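Local coordinates for folylpolyglutamate synthase protein FOLC (PDB 2VOS) that probably adds L-glutamate to dihydropteroate and to tetrahydrofolate polyglutamates at the expense of ATP, in folate biosynthesis, at residues 91-95 / 107-112; 262-266 / 278-282; 359-363 / 390-394; 131-135 / 147-151. One frame throughout, in Å; residues are numbered along the deposited sequence.

Contact 1: 91-95 / 107-112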
loop_
_atom_site.group_PDB
_atom_site.type_symbol
_atom_site.label_atom_id
_atom_site.label_comp_id
_atom_site.label_asym_id
_atom_site.label_seq_id
_atom_site.Cartn_x
_atom_site.Cartn_y
_atom_site.Cartn_z
ATOM N N ARG A 91 5.359 -10.270 -19.546
ATOM C CA ARG A 91 3.992 -10.823 -19.343
ATOM C C ARG A 91 3.018 -9.683 -19.030
ATOM O O ARG A 91 3.381 -8.688 -18.398
ATOM C CB ARG A 91 3.982 -11.819 -18.185
ATOM C CG ARG A 91 4.374 -13.258 -18.600
ATOM C CD ARG A 91 5.764 -13.343 -19.263
ATOM N NE ARG A 91 6.252 -14.747 -19.232
ATOM C CZ ARG A 91 7.530 -15.103 -19.273
ATOM N NH1 ARG A 91 8.492 -14.169 -19.355
ATOM N NH2 ARG A 91 7.853 -16.374 -19.198
ATOM N N ARG A 92 1.780 -9.834 -19.463
ATOM C CA ARG A 92 0.820 -8.798 -19.334
ATOM C C ARG A 92 0.240 -8.922 -17.958
ATOM O O ARG A 92 -0.180 -10.032 -17.551
ATOM C CB ARG A 92 -0.259 -9.001 -20.395
ATOM C CG ARG A 92 -1.194 -7.887 -20.417
ATOM C CD ARG A 92 -2.109 -7.933 -21.643
ATOM N NE ARG A 92 -2.594 -6.597 -21.720
ATOM C CZ ARG A 92 -3.770 -6.281 -22.203
ATOM N NH1 ARG A 92 -4.111 -5.017 -22.248
ATOM N NH2 ARG A 92 -4.553 -7.243 -22.679
ATOM N N THR A 93 0.267 -7.825 -17.191
ATOM C CA THR A 93 -0.211 -7.937 -15.802
ATOM C C THR A 93 -1.582 -7.268 -15.563
ATOM O O THR A 93 -2.000 -6.349 -16.285
ATOM C CB THR A 93 0.735 -7.210 -14.807
ATOM O OG1 THR A 93 0.921 -5.869 -15.285
ATOM C CG2 THR A 93 2.082 -7.950 -14.705
ATOM N N GLY A 94 -2.262 -7.733 -14.538
ATOM C CA GLY A 94 -3.351 -6.925 -13.948
ATOM C C GLY A 94 -2.940 -6.772 -12.498
ATOM O O GLY A 94 -2.338 -7.684 -11.917
ATOM N N ARG A 95 -3.261 -5.631 -11.895
ATOM C CA ARG A 95 -2.881 -5.413 -10.533
ATOM C C ARG A 95 -4.040 -4.702 -9.798
ATOM O O ARG A 95 -4.631 -3.720 -10.306
ATOM C CB ARG A 95 -1.602 -4.533 -10.450
ATOM C CG ARG A 95 -1.377 -4.050 -9.012
ATOM C CD ARG A 95 -0.005 -3.363 -8.829
ATOM N NE ARG A 95 0.426 -2.506 -9.972
ATOM C CZ ARG A 95 0.030 -1.237 -10.149
ATOM N NH1 ARG A 95 -0.880 -0.667 -9.319
ATOM N NH2 ARG A 95 0.540 -0.533 -11.153
ATOM N N ARG A 107 -7.262 1.507 -8.402
ATOM C CA ARG A 107 -7.445 0.152 -7.789
ATOM C C ARG A 107 -7.412 -0.961 -8.819
ATOM O O ARG A 107 -7.294 -2.108 -8.432
ATOM C CB ARG A 107 -8.802 0.046 -7.082
ATOM C CG ARG A 107 -8.869 1.070 -5.911
ATOM C CD ARG A 107 -10.294 1.213 -5.370
ATOM N NE ARG A 107 -10.243 1.979 -4.098
ATOM C CZ ARG A 107 -10.086 1.438 -2.869
ATOM N NH1 ARG A 107 -9.988 0.096 -2.682
ATOM N NH2 ARG A 107 -10.049 2.257 -1.801
ATOM N N ILE A 108 -7.538 -0.630 -10.106
ATOM C CA ILE A 108 -7.481 -1.670 -11.143
ATOM C C ILE A 108 -6.566 -1.199 -12.240
ATOM O O ILE A 108 -6.889 -0.243 -12.951
ATOM C CB ILE A 108 -8.902 -1.945 -11.744
ATOM C CG1 ILE A 108 -9.912 -2.180 -10.599
ATOM C CG2 ILE A 108 -8.849 -3.093 -12.831
ATOM C CD1 ILE A 108 -11.425 -2.188 -11.033
ATOM N N SER A 109 -5.421 -1.865 -12.382
ATOM C CA SER A 109 -4.427 -1.501 -13.347
ATOM C C SER A 109 -4.197 -2.659 -14.271
ATOM O O SER A 109 -4.261 -3.816 -13.842
ATOM C CB SER A 109 -3.097 -1.160 -12.657
ATOM O OG SER A 109 -3.285 -0.012 -11.799
ATOM N N ILE A 110 -3.957 -2.350 -15.535
ATOM C CA ILE A 110 -3.575 -3.386 -16.562
ATOM C C ILE A 110 -2.328 -2.843 -17.235
ATOM O O ILE A 110 -2.294 -1.623 -17.505
ATOM C CB ILE A 110 -4.681 -3.533 -17.666
ATOM C CG1 ILE A 110 -6.052 -3.925 -17.048
ATOM C CG2 ILE A 110 -4.185 -4.529 -18.809
ATOM C CD1 ILE A 110 -6.059 -5.268 -16.454
ATOM N N ASP A 111 -1.314 -3.692 -17.403
ATOM C CA ASP A 111 -0.069 -3.341 -18.063
ATOM C C ASP A 111 0.636 -2.257 -17.271
ATOM O O ASP A 111 1.308 -1.440 -17.871
ATOM C CB ASP A 111 -0.330 -2.786 -19.478
ATOM C CG ASP A 111 -1.001 -3.818 -20.411
ATOM O OD1 ASP A 111 -0.487 -4.967 -20.495
ATOM O OD2 ASP A 111 -2.020 -3.463 -21.074
ATOM N N GLY A 112 0.452 -2.200 -15.946
ATOM C CA GLY A 112 1.193 -1.233 -15.112
ATOM C C GLY A 112 0.553 0.150 -15.011
ATOM O O GLY A 112 1.146 1.039 -14.453
HETATM O O HOH W 1 -0.969 -3.877 -14.101
HETATM O O HOH W 2 -3.875 -1.243 -9.261
HETATM O O HOH W 3 -0.986 1.543 -11.963
#
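The guanidinium of Arg-92 meets the carboxylate of Asp-111 edge to edge, the two planes only 18° apart, while CG2 of Ile-110 lies over one guanidinium face. The grip is side-on: Arg-92 NE reaches Asp-111 OD1 at 2.9 Å, and Arg-92 NH1 reaches Asp-111 OD2 at 2.9 Å, both on the syn side of the acid. With CG anti to the backbone N (chi1 -174°) and an extended chain, Arg-92 runs out to the turn that follows strand 108-110. The second guanidinium, that of Arg-95, has CB of Ser-109 over one face, 3.8 Å above its plane, and Gly-112 O near its edge. Asp-83 of helix 75-88 takes a salt bridge from Arg-95 NE and a hydrogen bond with Thr-93 OG1. Strands 93-96 and 108-110 form a beta hairpin in the large mixed sheet: Arg-95 N gives to Ser-109 O at 2.8 Å, Ser-109 N returns the bond to Arg-95 O, and Asp-111 N closes on Thr-93 O at 3.0 Å. Water bridges Thr-93 OG1 to Gly-112 N, and another joins Arg-95 NH2 to Ser-109 OG. Paired on both acid oxygens, Asp-111 is probably held as the carboxylate, its two bonds fixing the rotation of Arg-92.

Contact 2: 262-266 / 278-282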
loop_
_atom_site.group_PDB
_atom_site.type_symbol
_atom_site.label_atom_id
_atom_site.label_comp_id
_atom_site.label_asym_id
_atom_site.label_seq_id
_atom_site.Cartn_x
_atom_site.Cartn_y
_atom_site.Cartn_z
ATOM N N GLU A 262 16.407 -17.331 2.697
ATOM C CA GLU A 262 16.388 -17.780 1.317
ATOM C C GLU A 262 16.711 -16.638 0.384
ATOM O O GLU A 262 17.074 -16.881 -0.736
ATOM C CB GLU A 262 15.011 -18.383 0.940
ATOM C CG GLU A 262 14.745 -19.821 1.454
ATOM C CD GLU A 262 14.632 -19.906 2.978
ATOM O OE1 GLU A 262 13.784 -19.200 3.548
ATOM O OE2 GLU A 262 15.411 -20.663 3.622
ATOM N N PHE A 263 16.587 -15.398 0.845
ATOM C CA PHE A 263 16.912 -14.198 0.047
ATOM C C PHE A 263 17.215 -13.027 0.995
ATOM O O PHE A 263 16.831 -13.070 2.179
ATOM C CB PHE A 263 15.759 -13.830 -0.913
ATOM C CG PHE A 263 14.447 -13.576 -0.221
ATOM C CD1 PHE A 263 13.561 -14.648 0.062
ATOM C CD2 PHE A 263 14.064 -12.307 0.108
ATOM C CE1 PHE A 263 12.304 -14.407 0.695
ATOM C CE2 PHE A 263 12.803 -12.053 0.780
ATOM C CZ PHE A 263 11.956 -13.092 1.067
ATOM N N ALA A 264 17.875 -11.973 0.506
ATOM C CA ALA A 264 18.299 -10.869 1.404
ATOM C C ALA A 264 18.787 -9.675 0.625
ATOM O O ALA A 264 19.243 -9.813 -0.508
ATOM C CB ALA A 264 19.445 -11.339 2.342
ATOM N N VAL A 265 18.705 -8.496 1.231
ATOM C CA VAL A 265 19.451 -7.360 0.717
ATOM C C VAL A 265 20.902 -7.544 1.152
ATOM O O VAL A 265 21.183 -7.590 2.348
ATOM C CB VAL A 265 18.973 -6.106 1.353
ATOM C CG1 VAL A 265 19.787 -4.960 0.805
ATOM C CG2 VAL A 265 17.471 -5.928 1.033
ATOM N N LEU A 266 21.818 -7.670 0.202
ATOM C CA LEU A 266 23.225 -7.835 0.534
ATOM C C LEU A 266 23.906 -6.477 0.775
ATOM O O LEU A 266 24.655 -6.324 1.744
ATOM C CB LEU A 266 23.949 -8.634 -0.562
ATOM C CG LEU A 266 23.479 -10.081 -0.731
ATOM C CD1 LEU A 266 24.310 -10.818 -1.770
ATOM C CD2 LEU A 266 23.538 -10.854 0.591
ATOM N N GLN A 278 22.336 -4.445 -4.096
ATOM C CA GLN A 278 22.746 -5.755 -4.517
ATOM C C GLN A 278 21.888 -6.744 -3.742
ATOM O O GLN A 278 21.920 -6.758 -2.495
ATOM C CB GLN A 278 24.239 -6.007 -4.149
ATOM C CG GLN A 278 24.676 -7.357 -4.679
ATOM C CD GLN A 278 26.146 -7.625 -4.433
ATOM O OE1 GLN A 278 26.600 -7.651 -3.271
ATOM N NE2 GLN A 278 26.903 -7.850 -5.536
ATOM N N LEU A 279 21.130 -7.573 -4.464
ATOM C CA LEU A 279 20.158 -8.467 -3.830
ATOM C C LEU A 279 20.505 -9.937 -4.060
ATOM O O LEU A 279 20.760 -10.353 -5.191
ATOM C CB LEU A 279 18.766 -8.189 -4.392
ATOM C CG LEU A 279 18.221 -6.747 -4.282
ATOM C CD1 LEU A 279 16.791 -6.578 -4.968
ATOM C CD2 LEU A 279 18.120 -6.283 -2.830
ATOM N N GLN A 280 20.447 -10.722 -2.999
ATOM C CA GLN A 280 20.404 -12.164 -3.171
ATOM C C GLN A 280 18.948 -12.652 -3.275
ATOM O O GLN A 280 18.169 -12.540 -2.304
ATOM C CB GLN A 280 21.102 -12.853 -2.022
ATOM C CG GLN A 280 21.110 -14.383 -2.201
ATOM C CD GLN A 280 22.226 -14.965 -1.453
ATOM O OE1 GLN A 280 23.359 -14.494 -1.559
ATOM N NE2 GLN A 280 21.937 -15.996 -0.652
ATOM N N GLY A 281 18.563 -13.106 -4.460
ATOM C CA GLY A 281 17.245 -13.653 -4.685
ATOM C C GLY A 281 17.315 -15.167 -4.574
ATOM O O GLY A 281 18.397 -15.750 -4.262
ATOM N N LEU A 282 16.216 -15.840 -4.918
ATOM C CA LEU A 282 16.204 -17.326 -4.882
ATOM C C LEU A 282 17.148 -17.977 -5.927
ATOM O O LEU A 282 17.649 -19.067 -5.702
ATOM C CB LEU A 282 14.792 -17.842 -5.119
ATOM C CG LEU A 282 13.723 -17.243 -4.219
ATOM C CD1 LEU A 282 12.437 -17.879 -4.574
ATOM C CD2 LEU A 282 14.061 -17.556 -2.729
#
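Leu-266 N donates to Gln-278 O at 2.8 Å, the shortest of three backbone bonds that join the segments. The other two follow down the ladder, Ala-264 N to Gln-280 O at 2.9 Å and Gln-280 N to Ala-264 O at 2.9 Å, so Ala-264 and Gln-280 form an antiparallel hydrogen-bonded pair. Val-265 and Leu-279 are the non-hydrogen-bonded pair beside it. Their side chains lie side by side and point the same way, CG2 of Val-265 touching CD2 of Leu-279 at 3.9 Å. On the face of Ala-264 and Gln-280, Leu-266 slants across the Gln-280 chain and rests its CD1 3.8 Å from Gln-280 CB. With CG anti to the backbone N (chi1 -178°), the extended chain of Gln-280 carries its OE1 to 3.8 Å from Leu-266 CD1. Past the end of the ladder, Phe-263 and Leu-282 run alongside each other with Phe-263 CD1 4.1 Å from Leu-282 CD2, and the same methyl also meets Glu-262 CB at 3.9 Å. The two segments belong to a beta hairpin within a three-stranded antiparallel sheet, strand 274-281 lying between strands 264-271 and 284-291. Phe-263 packs on Val-303, Leu-304 and Ala-307 of helix 296-312, and Leu-279 reaches Ile-289 of strand 284-291. Strand 255-258, at one edge of the large mixed sheet, supplies Ala-257 against Glu-262, Phe-263 and Leu-282.

Contact 3: 359-363 / 390-394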
loop_
_atom_site.group_PDB
_atom_site.type_symbol
_atom_site.label_atom_id
_atom_site.label_comp_id
_atom_site.label_asym_id
_atom_site.label_seq_id
_atom_site.Cartn_x
_atom_site.Cartn_y
_atom_site.Cartn_z
ATOM N N ALA A 359 5.612 5.395 10.106
ATOM C CA ALA A 359 6.069 6.755 10.512
ATOM C C ALA A 359 7.563 6.700 10.915
ATOM O O ALA A 359 8.332 7.640 10.689
ATOM C CB ALA A 359 5.232 7.287 11.724
ATOM N N SER A 360 7.927 5.609 11.581
ATOM C CA SER A 360 9.323 5.348 11.860
ATOM C C SER A 360 10.185 5.188 10.574
ATOM O O SER A 360 11.295 5.747 10.500
ATOM C CB SER A 360 9.444 4.160 12.824
ATOM O OG SER A 360 10.783 3.760 12.865
ATOM N N ALA A 361 9.658 4.485 9.541
ATOM C CA ALA A 361 10.427 4.310 8.277
ATOM C C ALA A 361 10.605 5.678 7.601
ATOM O O ALA A 361 11.706 6.022 7.135
ATOM C CB ALA A 361 9.727 3.355 7.354
ATOM N N LEU A 362 9.519 6.457 7.600
ATOM C CA LEU A 362 9.540 7.800 7.103
ATOM C C LEU A 362 10.585 8.678 7.844
ATOM O O LEU A 362 11.389 9.378 7.191
ATOM C CB LEU A 362 8.126 8.412 7.215
ATOM C CG LEU A 362 7.938 9.888 6.912
ATOM C CD1 LEU A 362 8.494 10.297 5.487
ATOM C CD2 LEU A 362 6.416 10.319 7.053
ATOM N N ALA A 363 10.596 8.636 9.187
ATOM C CA ALA A 363 11.493 9.512 9.968
ATOM C C ALA A 363 12.946 9.084 9.694
ATOM O O ALA A 363 13.827 9.933 9.474
ATOM C CB ALA A 363 11.178 9.402 11.495
ATOM N N ILE A 390 2.443 7.156 15.976
ATOM C CA ILE A 390 2.835 7.985 14.813
ATOM C C ILE A 390 3.580 9.271 15.249
ATOM O O ILE A 390 4.643 9.574 14.714
ATOM C CB ILE A 390 1.623 8.343 13.938
ATOM C CG1 ILE A 390 1.112 7.053 13.261
ATOM C CG2 ILE A 390 2.003 9.337 12.824
ATOM C CD1 ILE A 390 -0.403 7.070 12.897
ATOM N N LEU A 391 3.027 10.029 16.194
ATOM C CA LEU A 391 3.634 11.283 16.569
ATOM C C LEU A 391 5.023 11.052 17.200
ATOM O O LEU A 391 5.994 11.801 16.946
ATOM C CB LEU A 391 2.724 12.022 17.560
ATOM C CG LEU A 391 1.408 12.514 16.916
ATOM C CD1 LEU A 391 0.290 12.772 17.943
ATOM C CD2 LEU A 391 1.670 13.752 16.061
ATOM N N ALA A 392 5.111 10.006 18.004
ATOM C CA ALA A 392 6.364 9.718 18.717
ATOM C C ALA A 392 7.496 9.354 17.711
ATOM O O ALA A 392 8.648 9.705 17.923
ATOM C CB ALA A 392 6.157 8.604 19.729
ATOM N N ALA A 393 7.144 8.740 16.587
ATOM C CA ALA A 393 8.132 8.374 15.584
ATOM C C ALA A 393 8.567 9.605 14.805
ATOM O O ALA A 393 9.707 9.674 14.309
ATOM C CB ALA A 393 7.553 7.317 14.584
ATOM N N LEU A 394 7.685 10.601 14.692
ATOM C CA LEU A 394 7.985 11.762 13.835
ATOM C C LEU A 394 8.573 12.923 14.611
ATOM O O LEU A 394 9.215 13.817 14.024
ATOM C CB LEU A 394 6.733 12.228 13.077
ATOM C CG LEU A 394 6.237 11.120 12.137
ATOM C CD1 LEU A 394 4.861 11.433 11.484
ATOM C CD2 LEU A 394 7.295 10.848 11.099
#
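CB of Ala-359 points toward segment 390-394 and meets three side chains there: CB of Ala-393 at 3.7 Å, CG2 of Ile-390 at 4.0 Å and CG of Leu-394 at 4.0 Å. Ala-393 returns the approach with its own methyl, which sits 3.5 Å from Ser-360 N and so rests on the backbone of the first helix. Leu-394 comes in from the side. Its chi1 of -63° and chi2 of 172° together bring CD2 to 3.4 Å from Ala-359 O, an oxygen already taken by Ala-363 N in the helical hydrogen bond. The same CD2 touches CD2 of Leu-362 at 4.2 Å, the two leucines meeting at a slant. One turn beyond Ala-359, CB of Ala-363 lies close to Ala-393 O, at 3.2 Å. No hydrogen bond crosses the interface; small alanines on both sides let the axes of these short segments come within 8.3 Å, nearly parallel at 14°. Helices 356-368 and 387-394 are successive helices, with strand 374-379 between them in sequence, packed side by side in the Mur ligase glutamate ligase domain; strand 374-379, helix 387-394 and the parallel strand 400-403 make a beta-alpha-beta unit of its mixed sheet. Leu-362 and Leu-394 also touch that sheet, Leu-362 on Val-467 and Thr-469, Leu-394 on Thr-469. Further out, Ile-390 rests on Val-381, while Ala-361, which takes no part in the contact, touches the bound ADP. Leu-362 also packs against Asp-351, a residue that binds ADP.

Contact 4: 131-135 / 147-151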
loop_
_atom_site.group_PDB
_atom_site.type_symbol
_atom_site.label_atom_id
_atom_site.label_comp_id
_atom_site.label_asym_id
_atom_site.label_seq_id
_atom_site.Cartn_x
_atom_site.Cartn_y
_atom_site.Cartn_z
ATOM N N VAL A 131 -24.213 -8.480 -9.471
ATOM C CA VAL A 131 -24.126 -7.874 -8.143
ATOM C C VAL A 131 -25.524 -7.621 -7.562
ATOM O O VAL A 131 -25.768 -7.947 -6.407
ATOM C CB VAL A 131 -23.358 -6.525 -8.184
ATOM C CG1 VAL A 131 -23.487 -5.770 -6.842
ATOM C CG2 VAL A 131 -21.898 -6.762 -8.575
ATOM N N ALA A 132 -26.424 -7.023 -8.347
ATOM C CA ALA A 132 -27.833 -6.803 -7.888
ATOM C C ALA A 132 -28.481 -8.127 -7.457
ATOM O O ALA A 132 -29.247 -8.198 -6.503
ATOM C CB ALA A 132 -28.672 -6.176 -8.997
ATOM N N LEU A 133 -28.177 -9.194 -8.189
ATOM C CA LEU A 133 -28.815 -10.474 -7.905
ATOM C C LEU A 133 -28.308 -11.021 -6.576
ATOM O O LEU A 133 -29.091 -11.505 -5.765
ATOM C CB LEU A 133 -28.540 -11.457 -9.041
ATOM C CG LEU A 133 -29.251 -12.805 -8.954
ATOM C CD1 LEU A 133 -30.790 -12.613 -8.873
ATOM C CD2 LEU A 133 -28.871 -13.653 -10.179
ATOM N N ILE A 134 -27.003 -10.945 -6.347
ATOM C CA ILE A 134 -26.442 -11.341 -5.048
ATOM C C ILE A 134 -26.973 -10.450 -3.929
ATOM O O ILE A 134 -27.308 -10.963 -2.845
ATOM C CB ILE A 134 -24.886 -11.334 -5.016
ATOM C CG1 ILE A 134 -24.295 -12.324 -6.021
ATOM C CG2 ILE A 134 -24.367 -11.660 -3.592
ATOM C CD1 ILE A 134 -24.854 -13.759 -5.898
ATOM N N ASP A 135 -27.057 -9.133 -4.167
ATOM C CA ASP A 135 -27.600 -8.189 -3.163
ATOM C C ASP A 135 -28.995 -8.657 -2.749
ATOM O O ASP A 135 -29.320 -8.629 -1.587
ATOM C CB ASP A 135 -27.773 -6.740 -3.691
ATOM C CG ASP A 135 -26.467 -5.936 -3.792
ATOM O OD1 ASP A 135 -25.457 -6.191 -3.091
ATOM O OD2 ASP A 135 -26.449 -4.995 -4.600
ATOM N N PRO A 147 -27.865 -8.323 4.347
ATOM C CA PRO A 147 -26.746 -7.451 3.920
ATOM C C PRO A 147 -26.516 -7.353 2.383
ATOM O O PRO A 147 -26.515 -8.371 1.675
ATOM C CB PRO A 147 -25.517 -8.093 4.591
ATOM C CG PRO A 147 -25.903 -9.563 4.746
ATOM C CD PRO A 147 -27.394 -9.505 5.094
ATOM N N ALA A 148 -26.315 -6.140 1.882
ATOM C CA ALA A 148 -25.849 -5.962 0.506
ATOM C C ALA A 148 -24.354 -6.343 0.426
ATOM O O ALA A 148 -23.692 -6.537 1.457
ATOM C CB ALA A 148 -26.043 -4.537 0.075
HETATM N N MSE A 149 -23.826 -6.431 -0.783
HETATM C CA MSE A 149 -22.382 -6.601 -0.974
HETATM C C MSE A 149 -21.720 -5.302 -0.567
HETATM O O MSE A 149 -22.300 -4.249 -0.770
HETATM C CB MSE A 149 -22.061 -6.898 -2.443
HETATM C CG MSE A 149 -22.718 -8.147 -2.963
HETATM SE SE MSE A 149 -21.893 -8.804 -4.618
HETATM C CE MSE A 149 -20.231 -9.401 -3.772
ATOM N N SER A 150 -20.519 -5.355 -0.009
ATOM C CA SER A 150 -19.807 -4.142 0.370
ATOM C C SER A 150 -19.153 -3.533 -0.846
ATOM O O SER A 150 -18.988 -4.189 -1.891
ATOM C CB SER A 150 -18.713 -4.451 1.365
ATOM O OG SER A 150 -17.685 -5.219 0.766
ATOM N N LYS A 151 -18.765 -2.278 -0.713
ATOM C CA LYS A 151 -18.043 -1.628 -1.781
ATOM C C LYS A 151 -16.724 -2.356 -2.111
ATOM O O LYS A 151 -16.383 -2.538 -3.284
ATOM C CB LYS A 151 -17.766 -0.188 -1.377
ATOM C CG LYS A 151 -16.838 0.467 -2.354
ATOM C CD LYS A 151 -16.712 1.970 -2.080
ATOM C CE LYS A 151 -15.943 2.606 -3.314
ATOM N NZ LYS A 151 -15.694 4.126 -3.116
#
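This is a helix-to-loop contact, with one turn of helix 117-140 held against the segment that leads into helix 151-165. Asp-135 supplies the polar link: its OD1 accepts from Met-149 N at 2.8 Å in a nearly straight bond, the N-H angle being 176°, and the donor arrives nearly along the C-O axis of the acid. CG of Asp-135 lies anti to the carbonyl carbon (chi1 -77°), which brings the carboxylate round to the loop. Its side chain and that of Met-149, a selenomethionine, cross at about a right angle, with Met-149 CG 3.4 Å from Asp-135 OD1. CB of Ala-148 lies 3.6 Å from the same oxygen. Beyond this link the contact turns apolar. Met-149 points toward the helix and sets its SE 3.9 Å from Ile-134 CG2 and 4.1 Å from Val-131 CG1, passing both branched side chains at an angle. The other acid oxygen, Asp-135 OD2, forms a salt bridge with Arg-37, whose guanidinium also bonds Met-149 O, so the one arginine ties helix and loop together from outside the pair. At the end of the loop, Ser-150 is the N-cap of helix 151-165, its OG bonded to Glu-153 N. Leu-53 of helix 48-56 and Val-154 of helix 151-165 both touch Val-131 and Met-149, while Ile-134 packs on Ala-52 and Leu-56 of helix 48-56.

How the contacts relate
Contact 3 is the buried one of the four; the others are partly buried, and contact 4 lies farthest out, about 26 Å from the centre of the chain to its own centre. Contacts 1 and 2 both join neighbouring strands of hairpins through backbone bonds, yet contact 1 adds a salt bridge and waters, whereas contact 2 relies on apolar pairs. Contact 3 has no crossing hydrogen bond, and contact 4 has a single one beside a selenomethionine. Helix 151-165 is shared: it covers Ile-108 and Ile-110 of contact 1 and begins at the end of contact 4. Contact 2 belongs to the Mur ligase middle domain and contact 3 to the glutamate ligase domain, their nearest atoms about 14 Å apart.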